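Local coordinates for protein glucokinase (Thermus thermophilus, PDB 3VOV) that phosphorylates hexose sugars as a hexokinase of the ROK family, probably transferring phosphate from ATP to glucose, at residues Pro238-Gly244 and Pro273-Ala278. Numbering follows the deposited sequence.
Sequences PGVVVLG and PPLRRA
Val240 lies against Arg276 where 240-244 and 275-277 run side by side as parallel strands. From CB outward, the Val240 side chain first meets Pro274 O, 4.1 Å from CB, and CG1, anti to the backbone N (chi1 158°), reaches past that same oxygen to Arg276 CD. CG2, anti to the carbonyl carbon, rests 3.6 Å above the plane of the Arg276 guanidinium, offset toward its rim, with Pro274 CG at 4.2 Å. Arg276 itself is extended from CG to NE, and its NH2 is hydrogen-bonded to Ala120 O. With an alanine here both methyls would be gone, and the guanidinium face and Pro274 CG would probably lose the group packed against them. Four backbone hydrogen bonds join the strands, from Val241 N to Pro274 O (2.9 Å) through to Ala278 N, which meets Leu243 O from above the carbonyl plane. On the other side of the sheet, Leu275 CD1 packs on Val241 CG1 at 3.6 Å and on Leu243 CB. Strand 275-277 is an edge strand of this chain's five-stranded sheet in the actin-like ATPase fold; 240-244 is hydrogen-bonded in turn to 127-132, while helices 212-236 and 253-265 cover the face bearing Val241, Leu243 and Leu275.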
ATOM      1  N   PRO B 238      -5.341   1.692 -25.438  1.00 19.92           N
ATOM      2  CA  PRO B 238      -4.651   2.219 -26.609  1.00 19.77           C
ATOM      3  C   PRO B 238      -4.258   1.086 -27.555  1.00 20.05           C
ATOM      4  O   PRO B 238      -4.139  -0.058 -27.120  1.00 21.00           O
ATOM      5  CB  PRO B 238      -3.390   2.833 -25.992  1.00 19.37           C
ATOM      6  CG  PRO B 238      -3.092   1.917 -24.814  1.00 20.31           C
ATOM      7  CD  PRO B 238      -4.456   1.631 -24.251  1.00 19.60           C
ATOM      8  N   GLY B 239      -4.049   1.389 -28.827  1.00 20.07           N
ATOM      9  CA  GLY B 239      -3.586   0.385 -29.792  1.00 20.00           C
ATOM     10  C   GLY B 239      -2.313  -0.287 -29.277  1.00 21.16           C
ATOM     11  O   GLY B 239      -2.219  -1.510 -29.220  1.00 20.16           O
ATOM     12  N   VAL B 240      -1.362   0.541 -28.851  1.00 21.02           N
ATOM     13  CA  VAL B 240      -0.017   0.118 -28.457  1.00 20.82           C
ATOM     14  C   VAL B 240       0.405   1.020 -27.300  1.00 20.65           C
ATOM     15  O   VAL B 240       0.002   2.197 -27.221  1.00 19.76           O
ATOM     16  CB  VAL B 240       0.973   0.258 -29.689  1.00 22.08           C
ATOM     17  CG1 VAL B 240       2.416   0.352 -29.297  1.00 23.02           C
ATOM     18  CG2 VAL B 240       0.786  -0.944 -30.667  1.00 20.96           C
ATOM     19  N   VAL B 241       1.238   0.464 -26.429  1.00 19.37           N
ATOM     20  CA  VAL B 241       1.923   1.231 -25.397  1.00 18.71           C
ATOM     21  C   VAL B 241       3.393   1.381 -25.787  1.00 18.70           C
ATOM     22  O   VAL B 241       4.077   0.381 -26.112  1.00 19.28           O
ATOM     23  CB  VAL B 241       1.781   0.541 -24.033  1.00 19.36           C
ATOM     24  CG1 VAL B 241       2.588   1.289 -22.965  1.00 19.88           C
ATOM     25  CG2 VAL B 241       0.294   0.454 -23.665  1.00 15.52           C
ATOM     26  N   VAL B 242       3.902   2.608 -25.747  1.00 18.56           N
ATOM     27  CA  VAL B 242       5.312   2.849 -26.110  1.00 18.23           C
ATOM     28  C   VAL B 242       6.070   3.344 -24.883  1.00 18.85           C
ATOM     29  O   VAL B 242       5.591   4.254 -24.193  1.00 18.88           O
ATOM     30  CB  VAL B 242       5.432   3.915 -27.251  1.00 18.51           C
ATOM     31  CG1 VAL B 242       6.931   4.144 -27.677  1.00 18.84           C
ATOM     32  CG2 VAL B 242       4.608   3.515 -28.466  1.00 15.50           C
ATOM     33  N   LEU B 243       7.227   2.740 -24.606  1.00 18.75           N
ATOM     34  CA  LEU B 243       8.052   3.157 -23.474  1.00 19.07           C
ATOM     35  C   LEU B 243       9.405   3.661 -23.954  1.00 19.28           C
ATOM     36  O   LEU B 243      10.151   2.947 -24.643  1.00 19.02           O
ATOM     37  CB  LEU B 243       8.251   1.997 -22.471  1.00 17.60           C
ATOM     38  CG  LEU B 243       9.105   2.241 -21.218  1.00 18.19           C
ATOM     39  CD1 LEU B 243       8.469   3.297 -20.326  1.00 16.65           C
ATOM     40  CD2 LEU B 243       9.290   0.932 -20.417  1.00 18.11           C
ATOM     41  N   GLY B 244       9.720   4.896 -23.579  1.00 20.15           N
ATOM     42  CA  GLY B 244      11.012   5.481 -23.912  1.00 20.70           C
ATOM     43  C   GLY B 244      11.661   6.152 -22.721  1.00 21.16           C
ATOM     44  O   GLY B 244      11.359   5.845 -21.553  1.00 19.70           O
ATOM     45  N   PRO B 273      -2.421  -4.573 -24.734  1.00 21.23           N
ATOM     46  CA  PRO B 273      -1.798  -3.997 -25.912  1.00 20.62           C
ATOM     47  C   PRO B 273      -0.335  -4.377 -25.940  1.00 20.73           C
ATOM     48  O   PRO B 273       0.268  -4.569 -24.874  1.00 19.61           O
ATOM     49  CB  PRO B 273      -1.960  -2.471 -25.698  1.00 19.97           C
ATOM     50  CG  PRO B 273      -3.168  -2.349 -24.809  1.00 21.35           C
ATOM     51  CD  PRO B 273      -2.914  -3.526 -23.833  1.00 21.07           C
ATOM     52  N   PRO B 274       0.243  -4.493 -27.145  1.00 20.82           N
ATOM     53  CA  PRO B 274       1.699  -4.646 -27.231  1.00 21.35           C
ATOM     54  C   PRO B 274       2.409  -3.500 -26.522  1.00 21.44           C
ATOM     55  O   PRO B 274       1.999  -2.343 -26.657  1.00 20.94           O
ATOM     56  CB  PRO B 274       1.979  -4.548 -28.735  1.00 20.77           C
ATOM     57  CG  PRO B 274       0.695  -4.939 -29.396  1.00 21.55           C
ATOM     58  CD  PRO B 274      -0.401  -4.487 -28.479  1.00 22.19           C
ATOM     59  N   LEU B 275       3.464  -3.829 -25.779  1.00 21.87           N
ATOM     60  CA  LEU B 275       4.331  -2.805 -25.169  1.00 21.74           C
ATOM     61  C   LEU B 275       5.639  -2.781 -25.935  1.00 21.55           C
ATOM     62  O   LEU B 275       6.308  -3.836 -26.060  1.00 20.42           O
ATOM     63  CB  LEU B 275       4.533  -3.098 -23.654  1.00 21.27           C
ATOM     64  CG  LEU B 275       5.516  -2.284 -22.745  1.00 25.71           C
ATOM     65  CD1 LEU B 275       5.513  -0.813 -22.964  1.00 30.88           C
ATOM     66  CD2 LEU B 275       5.240  -2.511 -21.251  1.00 21.76           C
ATOM     67  N   ARG B 276       6.004  -1.605 -26.475  1.00 19.96           N
ATOM     68  CA  ARG B 276       7.140  -1.494 -27.417  1.00 20.96           C
ATOM     69  C   ARG B 276       8.129  -0.431 -26.977  1.00 20.68           C
ATOM     70  O   ARG B 276       7.723   0.603 -26.433  1.00 20.29           O
ATOM     71  CB  ARG B 276       6.659  -1.134 -28.857  1.00 20.63           C
ATOM     72  CG  ARG B 276       5.815  -2.214 -29.488  1.00 22.78           C
ATOM     73  CD  ARG B 276       5.503  -1.910 -30.970  1.00 24.47           C
ATOM     74  NE  ARG B 276       4.472  -2.815 -31.504  1.00 20.86           N
ATOM     75  CZ  ARG B 276       3.626  -2.506 -32.480  1.00 25.76           C
ATOM     76  NH1 ARG B 276       2.772  -3.432 -32.924  1.00 20.83           N
ATOM     77  NH2 ARG B 276       3.613  -1.284 -33.012  1.00 20.68           N
ATOM     78  N   ARG B 277       9.410  -0.670 -27.221  1.00 20.74           N
ATOM     79  CA  ARG B 277      10.453   0.326 -26.946  1.00 22.14           C
ATOM     80  C   ARG B 277      10.298   1.497 -27.910  1.00 21.60           C
ATOM     81  O   ARG B 277      10.157   1.271 -29.124  1.00 21.06           O
ATOM     82  CB  ARG B 277      11.817  -0.272 -27.270  1.00 22.96           C
ATOM     83  CG  ARG B 277      12.388  -1.094 -26.194  1.00 30.53           C
ATOM     84  CD  ARG B 277      13.829  -1.528 -26.487  1.00 34.30           C
ATOM     85  NE  ARG B 277      14.332  -2.257 -25.320  1.00 38.88           N
ATOM     86  CZ  ARG B 277      15.299  -1.807 -24.524  1.00 38.89           C
ATOM     87  NH1 ARG B 277      15.912  -0.648 -24.797  1.00 36.40           N
ATOM     88  NH2 ARG B 277      15.668  -2.532 -23.471  1.00 39.18           N
ATOM     89  N   ALA B 278      10.376   2.723 -27.407  1.00 21.34           N
ATOM     90  CA  ALA B 278      10.406   3.910 -28.300  1.00 22.52           C
ATOM     91  C   ALA B 278      11.535   3.764 -29.322  1.00 23.57           C
ATOM     92  O   ALA B 278      12.620   3.334 -28.949  1.00 23.65           O
ATOM     93  CB  ALA B 278      10.572   5.202 -27.498  1.00 22.48           C
TER